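Side-chain contacts in acyl-CoA dehydrogenase (Bacillus anthracis, PDB 3OWA), which probably oxidises acyl-CoA thioesters to their enoyl-CoA products by passing electrons to a bound flavin-adenine dinucleotide: residues Y151-P156 and I259-I264; T532-Q537 and I579-E584. All coordinates share one frame; numbering follows the deposited sequence.

Interaction 1: Y151-P156 and I259-I264; sequences YALTEP and IIAFNI. With FAD (flavin-adenine dinucleotide), chain E.
The phenol ring of Tyr151 stands between helix 257-293 and the flavin, with CG2 of Ile264 on one side of its plane and the flavin carbonyl O2 on the other, both approaching obliquely. The ring of Tyr199, nearly perpendicular, meets it as well. This is the seam of the acyl-CoA dehydrogenase fold where the middle beta domain, through strand 149-152, faces the C-terminal helical domain. Tyr151 CZ touches Ile264 CG2 at 3.9 Å, while OH lies 3.6 Å from Ala261 CA. With CG anti to the backbone N (chi1 -174°), the ring reaches out toward the helix. Nearby, Leu153 CD2 makes a looser apolar contact with Ala261 CB at 4.4 Å. The polar link across the seam runs through a water, 2.6 Å from Tyr151 OH, which donates to Ala261 O at 2.7 Å; Tyr151 OH is also hydrogen-bonded to Tyr199 OH, so two hydrogen bonds fix the phenol oxygen. The strand end and the turn after it grip the pyrimidine part of the isoalloxazine. FAD N3 donates to Tyr151 O at 2.8 Å, and O2 accepts from two successive backbone amides, Leu153 N at 3.1 Å and the more distant Thr154 N. Such bonds would be expected to stabilise negative charge on the N1-C2-O2 region of reduced flavin. Thr154 OG1 sits beside its own backbone N (chi1 -54°), bringing the two donors to neighbouring flavin atoms: OG1 donates to FAD N1 at 2.7 Å.

Interaction 2: T532-Q537 and I579-E584; sequences TEVFCQ and IPKKRE
Lys581 leaves helix 578-592 toward Val534, and its CB rests 3.8 Å from Val534 CG2 as the lysine and valine side chains run by one another, oppositely directed. Farther along, the chain reaches Glu533: Lys581 CD lies 3.5 Å from Glu533 OE1, and Lys581 CE 3.3 Å from that same oxygen. A bend at the last torsion (chi4 -60°) then turns Lys581 NZ onto Glu533 OE1, closing a hydrogen-bonded salt bridge of 3.0 Å. The ammonium group comes from above the carboxylate, 38° out of its plane, the lysine chain lying roughly perpendicular to that of the glutamate. Here two helices of the C-terminal helical region pack at a steep incline, with 132° between their N-to-C directions; the axes of the two short segments come within 10.1 Å. Val534 packs into the interface between them with both methyls. Its second methyl, CG1, touches Lys582 CE at 3.8 Å, and Val578 and Ile585 of the same partner helix also pack on this valine. Lys582 stays extended beyond CG, carrying NZ past Val534 to a salt bridge with Glu538 and a hydrogen bond to Asn313 on helix 305-336. Arg583 instead pairs through NE with Glu491 of the second subunit.

Overall arrangement
Interactions 1 and 2 lie on opposite sides of the chain's centre, with their own centres 41 Å apart and nearest atoms about 24 Å apart, and they share no helix or strand. Both segments of interaction 1 precede those of interaction 2 along the chain. The first joins strand 149-152 to helix 257-293 across 102 intervening residues, 46 of them in strands, thus tying the middle domain to the helical domain beside the cofactor. The second joins helices 526-554 and 578-592 near the C-terminus, within an all-helical region remote from that site. Each borders the second subunit: Pro156 O bonds to Arg294 of that subunit, which also binds this FAD, whereas Arg583 engages its Glu491.

Interaction 1: Y151-P156 and I259-I264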
loop_
_atom_site.group_PDB
_atom_site.type_symbol
_atom_site.label_atom_id
_atom_site.label_comp_id
_atom_site.label_asym_id
_atom_site.label_seq_id
_atom_site.Cartn_x
_atom_site.Cartn_y
_atom_site.Cartn_z
ATOM N N TYR A 151 6.319 24.320 -13.756
ATOM C CA TYR A 151 6.382 25.041 -12.490
ATOM C C TYR A 151 7.623 24.573 -11.734
ATOM O O TYR A 151 7.789 23.370 -11.496
ATOM C CB TYR A 151 5.147 24.645 -11.705
ATOM C CG TYR A 151 4.902 25.373 -10.406
ATOM C CD1 TYR A 151 4.479 26.706 -10.402
ATOM C CD2 TYR A 151 5.033 24.713 -9.174
ATOM C CE1 TYR A 151 4.179 27.365 -9.189
ATOM C CE2 TYR A 151 4.747 25.381 -7.956
ATOM C CZ TYR A 151 4.326 26.709 -7.988
ATOM O OH TYR A 151 4.039 27.365 -6.802
ATOM N N ALA A 152 8.481 25.497 -11.323
ATOM C CA ALA A 152 9.808 25.112 -10.816
ATOM C C ALA A 152 10.034 25.735 -9.425
ATOM O O ALA A 152 10.561 26.872 -9.289
ATOM C CB ALA A 152 10.891 25.561 -11.780
ATOM N N LEU A 153 9.638 24.995 -8.395
ATOM C CA LEU A 153 9.766 25.430 -7.009
ATOM C C LEU A 153 10.794 24.583 -6.234
ATOM O O LEU A 153 11.691 25.108 -5.593
ATOM C CB LEU A 153 8.421 25.331 -6.326
ATOM C CG LEU A 153 8.308 25.625 -4.807
ATOM C CD1 LEU A 153 8.877 26.984 -4.435
ATOM C CD2 LEU A 153 6.847 25.483 -4.332
ATOM N N THR A 154 10.622 23.268 -6.272
ATOM C CA THR A 154 11.474 22.331 -5.552
ATOM C C THR A 154 12.949 22.404 -5.904
ATOM O O THR A 154 13.318 22.670 -7.048
ATOM C CB THR A 154 10.980 20.924 -5.797
ATOM O OG1 THR A 154 9.584 20.855 -5.459
ATOM C CG2 THR A 154 11.725 19.919 -4.988
ATOM N N GLU A 155 13.799 22.231 -4.887
ATOM C CA GLU A 155 15.244 22.117 -5.094
ATOM C C GLU A 155 15.812 20.863 -4.413
ATOM O O GLU A 155 15.134 20.240 -3.614
ATOM C CB GLU A 155 16.021 23.357 -4.609
ATOM C CG GLU A 155 15.533 24.631 -5.243
ATOM C CD GLU A 155 16.321 25.837 -4.929
ATOM O OE1 GLU A 155 17.398 25.742 -4.252
ATOM O OE2 GLU A 155 15.884 26.918 -5.408
ATOM N N PRO A 156 17.076 20.498 -4.710
ATOM C CA PRO A 156 17.608 19.305 -4.019
ATOM C C PRO A 156 17.526 19.456 -2.491
ATOM O O PRO A 156 17.230 18.480 -1.794
ATOM C CB PRO A 156 19.067 19.270 -4.461
ATOM C CG PRO A 156 19.051 19.890 -5.881
ATOM C CD PRO A 156 17.970 20.990 -5.788
ATOM N N ILE A 259 3.051 33.921 -1.320
ATOM C CA ILE A 259 1.637 34.126 -1.587
ATOM C C ILE A 259 1.194 33.356 -2.856
ATOM O O ILE A 259 0.120 32.706 -2.884
ATOM C CB ILE A 259 1.335 35.625 -1.711
ATOM C CG1 ILE A 259 1.451 36.292 -0.334
ATOM C CG2 ILE A 259 -0.040 35.875 -2.360
ATOM C CD1 ILE A 259 1.480 37.814 -0.394
ATOM N N ILE A 260 2.027 33.403 -3.891
ATOM C CA ILE A 260 1.760 32.629 -5.112
ATOM C C ILE A 260 1.838 31.115 -4.839
ATOM O O ILE A 260 0.889 30.359 -5.183
ATOM C CB ILE A 260 2.675 33.052 -6.258
ATOM C CG1 ILE A 260 2.511 34.567 -6.512
ATOM C CG2 ILE A 260 2.414 32.173 -7.552
ATOM C CD1 ILE A 260 3.561 35.144 -7.529
ATOM N N ALA A 261 2.908 30.690 -4.146
ATOM C CA ALA A 261 3.162 29.284 -3.926
ATOM C C ALA A 261 2.046 28.649 -3.105
ATOM O O ALA A 261 1.640 27.504 -3.381
ATOM C CB ALA A 261 4.529 29.057 -3.246
ATOM N N PHE A 262 1.574 29.386 -2.095
ATOM C CA PHE A 262 0.539 28.878 -1.214
ATOM C C PHE A 262 -0.803 28.780 -1.952
ATOM O O PHE A 262 -1.534 27.785 -1.804
ATOM C CB PHE A 262 0.414 29.718 0.076
ATOM C CG PHE A 262 -0.992 29.707 0.679
ATOM C CD1 PHE A 262 -1.412 28.656 1.523
ATOM C CD2 PHE A 262 -1.909 30.751 0.399
ATOM C CE1 PHE A 262 -2.734 28.633 2.078
ATOM C CE2 PHE A 262 -3.215 30.743 0.947
ATOM C CZ PHE A 262 -3.624 29.672 1.778
ATOM N N ASN A 263 -1.119 29.790 -2.754
ATOM C CA ASN A 263 -2.375 29.780 -3.478
ATOM C C ASN A 263 -2.411 28.717 -4.560
ATOM O O ASN A 263 -3.433 28.040 -4.718
ATOM C CB ASN A 263 -2.678 31.141 -4.085
ATOM C CG ASN A 263 -3.419 32.035 -3.132
ATOM O OD1 ASN A 263 -4.644 31.916 -2.955
ATOM N ND2 ASN A 263 -2.688 32.935 -2.509
ATOM N N ILE A 264 -1.305 28.563 -5.283
ATOM C CA ILE A 264 -1.200 27.549 -6.325
ATOM C C ILE A 264 -1.339 26.109 -5.745
ATOM O O ILE A 264 -1.982 25.215 -6.341
ATOM C CB ILE A 264 0.123 27.726 -7.103
ATOM C CG1 ILE A 264 0.135 29.094 -7.832
ATOM C CG2 ILE A 264 0.398 26.550 -8.075
ATOM C CD1 ILE A 264 -1.109 29.382 -8.764
HETATM P PA FAD E . 11.132 15.852 1.932
HETATM O O1A FAD E . 12.620 15.680 2.103
HETATM O O2A FAD E . 10.616 17.242 2.030
HETATM O O5B FAD E . 10.340 14.915 2.927
HETATM C C5B FAD E . 10.790 13.643 3.321
HETATM C C4B FAD E . 9.881 13.058 4.393
HETATM O O4B FAD E . 9.904 13.869 5.578
HETATM C C3B FAD E . 8.437 12.993 3.908
HETATM O O3B FAD E . 7.752 11.865 4.452
HETATM C C2B FAD E . 7.851 14.226 4.547
HETATM O O2B FAD E . 6.474 14.124 4.742
HETATM C C1B FAD E . 8.580 14.262 5.866
HETATM N N9A FAD E . 8.570 15.616 6.430
HETATM C C8A FAD E . 9.080 16.759 5.872
HETATM N N7A FAD E . 8.875 17.795 6.704
HETATM C C5A FAD E . 8.262 17.329 7.807
HETATM C C6A FAD E . 7.824 17.954 9.002
HETATM N N6A FAD E . 8.076 19.246 9.246
HETATM N N1A FAD E . 7.207 17.178 9.950
HETATM C C2A FAD E . 7.026 15.817 9.754
HETATM N N3A FAD E . 7.487 15.195 8.598
HETATM C C4A FAD E . 8.076 15.943 7.637
HETATM N N1 FAD E . 8.094 20.199 -7.655
HETATM C C2 FAD E . 7.824 21.318 -8.411
HETATM O O2 FAD E . 7.903 22.421 -7.917
HETATM N N3 FAD E . 7.458 21.234 -9.739
HETATM C C4 FAD E . 7.370 20.033 -10.367
HETATM O O4 FAD E . 7.020 20.018 -11.558
HETATM C C4X FAD E . 7.631 18.883 -9.614
HETATM N N5 FAD E . 7.583 17.651 -10.236
HETATM C C5X FAD E . 7.902 16.503 -9.525
HETATM C C6 FAD E . 7.843 15.272 -10.189
HETATM C C7 FAD E . 8.189 14.115 -9.500
HETATM C C7M FAD E . 8.144 12.783 -10.218
HETATM C C8 FAD E . 8.583 14.224 -8.148
HETATM C C8M FAD E . 8.959 13.048 -7.306
HETATM C C9 FAD E . 8.588 15.447 -7.484
HETATM C C9A FAD E . 8.258 16.597 -8.158
HETATM N N10 FAD E . 8.261 17.819 -7.504
HETATM C C10 FAD E . 7.999 18.964 -8.245
HETATM C "C1'" FAD E . 8.728 17.944 -6.059
HETATM C "C2'" FAD E . 7.822 17.241 -5.042
HETATM O "O2'" FAD E . 6.463 17.617 -5.038
HETATM C "C3'" FAD E . 8.618 16.961 -3.598
HETATM O "O3'" FAD E . 9.033 15.650 -3.752
HETATM C "C4'" FAD E . 7.891 17.115 -2.505
HETATM O "O4'" FAD E . 7.405 18.456 -2.539
HETATM C "C5'" FAD E . 8.439 16.693 -1.142
HETATM O "O5'" FAD E . 9.809 16.999 -1.121
HETATM P P FAD E . 10.952 15.931 -0.892
HETATM O O1P FAD E . 10.754 14.874 -1.955
HETATM O O2P FAD E . 12.288 16.617 -0.930
HETATM O O3P FAD E . 10.659 15.224 0.506
HETATM O O HOH W 1 3.303 25.844 -4.780
#

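Interaction 2: T532-Q537 and I579-E584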
loop_
_atom_site.group_PDB
_atom_site.type_symbol
_atom_site.label_atom_id
_atom_site.label_comp_id
_atom_site.label_asym_id
_atom_site.label_seq_id
_atom_site.Cartn_x
_atom_site.Cartn_y
_atom_site.Cartn_z
ATOM N N THR A 532 -22.994 4.500 1.367
ATOM C CA THR A 532 -23.053 5.409 2.512
ATOM C C THR A 532 -23.081 4.698 3.861
ATOM O O THR A 532 -22.314 5.075 4.762
ATOM C CB THR A 532 -24.241 6.391 2.365
ATOM O OG1 THR A 532 -24.052 7.123 1.155
ATOM C CG2 THR A 532 -24.290 7.385 3.521
ATOM N N GLU A 533 -23.938 3.676 3.997
ATOM C CA GLU A 533 -24.020 2.887 5.236
ATOM C C GLU A 533 -22.698 2.218 5.586
ATOM O O GLU A 533 -22.220 2.274 6.728
ATOM C CB GLU A 533 -25.103 1.816 5.096
ATOM C CG GLU A 533 -26.506 2.402 5.195
ATOM C CD GLU A 533 -27.596 1.438 4.768
ATOM O OE1 GLU A 533 -27.305 0.450 4.045
ATOM O OE2 GLU A 533 -28.758 1.674 5.166
ATOM N N VAL A 534 -22.110 1.603 4.568
ATOM C CA VAL A 534 -20.912 0.812 4.712
ATOM C C VAL A 534 -19.708 1.738 4.987
ATOM O O VAL A 534 -18.936 1.482 5.909
ATOM C CB VAL A 534 -20.724 -0.045 3.416
ATOM C CG1 VAL A 534 -19.290 -0.351 3.153
ATOM C CG2 VAL A 534 -21.600 -1.331 3.501
ATOM N N PHE A 535 -19.576 2.817 4.218
ATOM C CA PHE A 535 -18.432 3.717 4.408
ATOM C C PHE A 535 -18.516 4.400 5.789
ATOM O O PHE A 535 -17.515 4.495 6.511
ATOM C CB PHE A 535 -18.321 4.785 3.297
ATOM C CG PHE A 535 -17.243 5.803 3.559
ATOM C CD1 PHE A 535 -15.926 5.511 3.269
ATOM C CD2 PHE A 535 -17.537 7.025 4.170
ATOM C CE1 PHE A 535 -14.907 6.425 3.546
ATOM C CE2 PHE A 535 -16.551 7.951 4.458
ATOM C CZ PHE A 535 -15.219 7.661 4.120
ATOM N N CYS A 536 -19.705 4.885 6.122
ATOM C CA CYS A 536 -19.906 5.581 7.398
ATOM C C CYS A 536 -19.568 4.734 8.610
ATOM O O CYS A 536 -18.859 5.187 9.513
ATOM C CB CYS A 536 -21.315 6.138 7.504
ATOM S SG CYS A 536 -21.436 7.685 6.614
ATOM N N GLN A 537 -20.041 3.494 8.607
ATOM C CA GLN A 537 -19.756 2.592 9.695
ATOM C C GLN A 537 -18.248 2.446 9.908
ATOM O O GLN A 537 -17.749 2.590 11.041
ATOM C CB GLN A 537 -20.398 1.227 9.454
ATOM C CG GLN A 537 -20.069 0.255 10.543
ATOM C CD GLN A 537 -21.203 -0.713 10.842
ATOM O OE1 GLN A 537 -22.309 -0.306 11.209
ATOM N NE2 GLN A 537 -20.928 -2.001 10.682
ATOM N N ILE A 579 -21.649 -7.143 5.787
ATOM C CA ILE A 579 -21.212 -8.228 4.935
ATOM C C ILE A 579 -22.204 -8.451 3.781
ATOM O O ILE A 579 -21.783 -8.410 2.611
ATOM C CB ILE A 579 -20.764 -9.500 5.729
ATOM C CG1 ILE A 579 -19.432 -9.221 6.449
ATOM C CG2 ILE A 579 -20.596 -10.683 4.807
ATOM C CD1 ILE A 579 -19.008 -10.300 7.462
ATOM N N PRO A 580 -23.522 -8.603 4.083
ATOM C CA PRO A 580 -24.481 -8.713 2.972
ATOM C C PRO A 580 -24.621 -7.422 2.137
ATOM O O PRO A 580 -24.956 -7.482 0.945
ATOM C CB PRO A 580 -25.828 -9.045 3.670
ATOM C CG PRO A 580 -25.461 -9.547 5.018
ATOM C CD PRO A 580 -24.163 -8.853 5.391
ATOM N N LYS A 581 -24.415 -6.265 2.764
ATOM C CA LYS A 581 -24.446 -5.013 2.041
ATOM C C LYS A 581 -23.315 -4.913 1.012
ATOM O O LYS A 581 -23.516 -4.399 -0.095
ATOM C CB LYS A 581 -24.419 -3.834 3.019
ATOM C CG LYS A 581 -25.655 -3.798 3.931
ATOM C CD LYS A 581 -25.713 -2.571 4.812
ATOM C CE LYS A 581 -27.065 -2.465 5.554
ATOM N NZ LYS A 581 -28.229 -2.374 4.597
ATOM N N LYS A 582 -22.130 -5.411 1.373
ATOM C CA LYS A 582 -20.986 -5.351 0.456
ATOM C C LYS A 582 -21.236 -6.308 -0.695
ATOM O O LYS A 582 -20.875 -6.026 -1.821
ATOM C CB LYS A 582 -19.663 -5.645 1.175
ATOM C CG LYS A 582 -19.214 -4.500 2.059
ATOM C CD LYS A 582 -17.940 -4.827 2.828
ATOM C CE LYS A 582 -17.589 -3.675 3.766
ATOM N NZ LYS A 582 -16.224 -3.776 4.353
ATOM N N ARG A 583 -21.902 -7.430 -0.420
ATOM C CA ARG A 583 -22.241 -8.376 -1.487
ATOM C C ARG A 583 -23.251 -7.754 -2.417
ATOM O O ARG A 583 -23.213 -7.973 -3.624
ATOM C CB ARG A 583 -22.802 -9.692 -0.932
ATOM C CG ARG A 583 -21.771 -10.475 -0.112
ATOM C CD ARG A 583 -22.388 -11.767 0.407
ATOM N NE ARG A 583 -21.398 -12.641 1.053
ATOM C CZ ARG A 583 -21.646 -13.928 1.313
ATOM N NH1 ARG A 583 -22.820 -14.457 0.946
ATOM N NH2 ARG A 583 -20.726 -14.691 1.898
ATOM N N GLU A 584 -24.171 -6.987 -1.858
ATOM C CA GLU A 584 -25.149 -6.279 -2.679
ATOM C C GLU A 584 -24.479 -5.178 -3.527
ATOM O O GLU A 584 -24.745 -5.060 -4.727
ATOM C CB GLU A 584 -26.238 -5.689 -1.798
ATOM C CG GLU A 584 -27.478 -5.302 -2.569
ATOM C CD GLU A 584 -28.689 -4.977 -1.675
ATOM O OE1 GLU A 584 -28.660 -5.281 -0.455
ATOM O OE2 GLU A 584 -29.654 -4.392 -2.209
#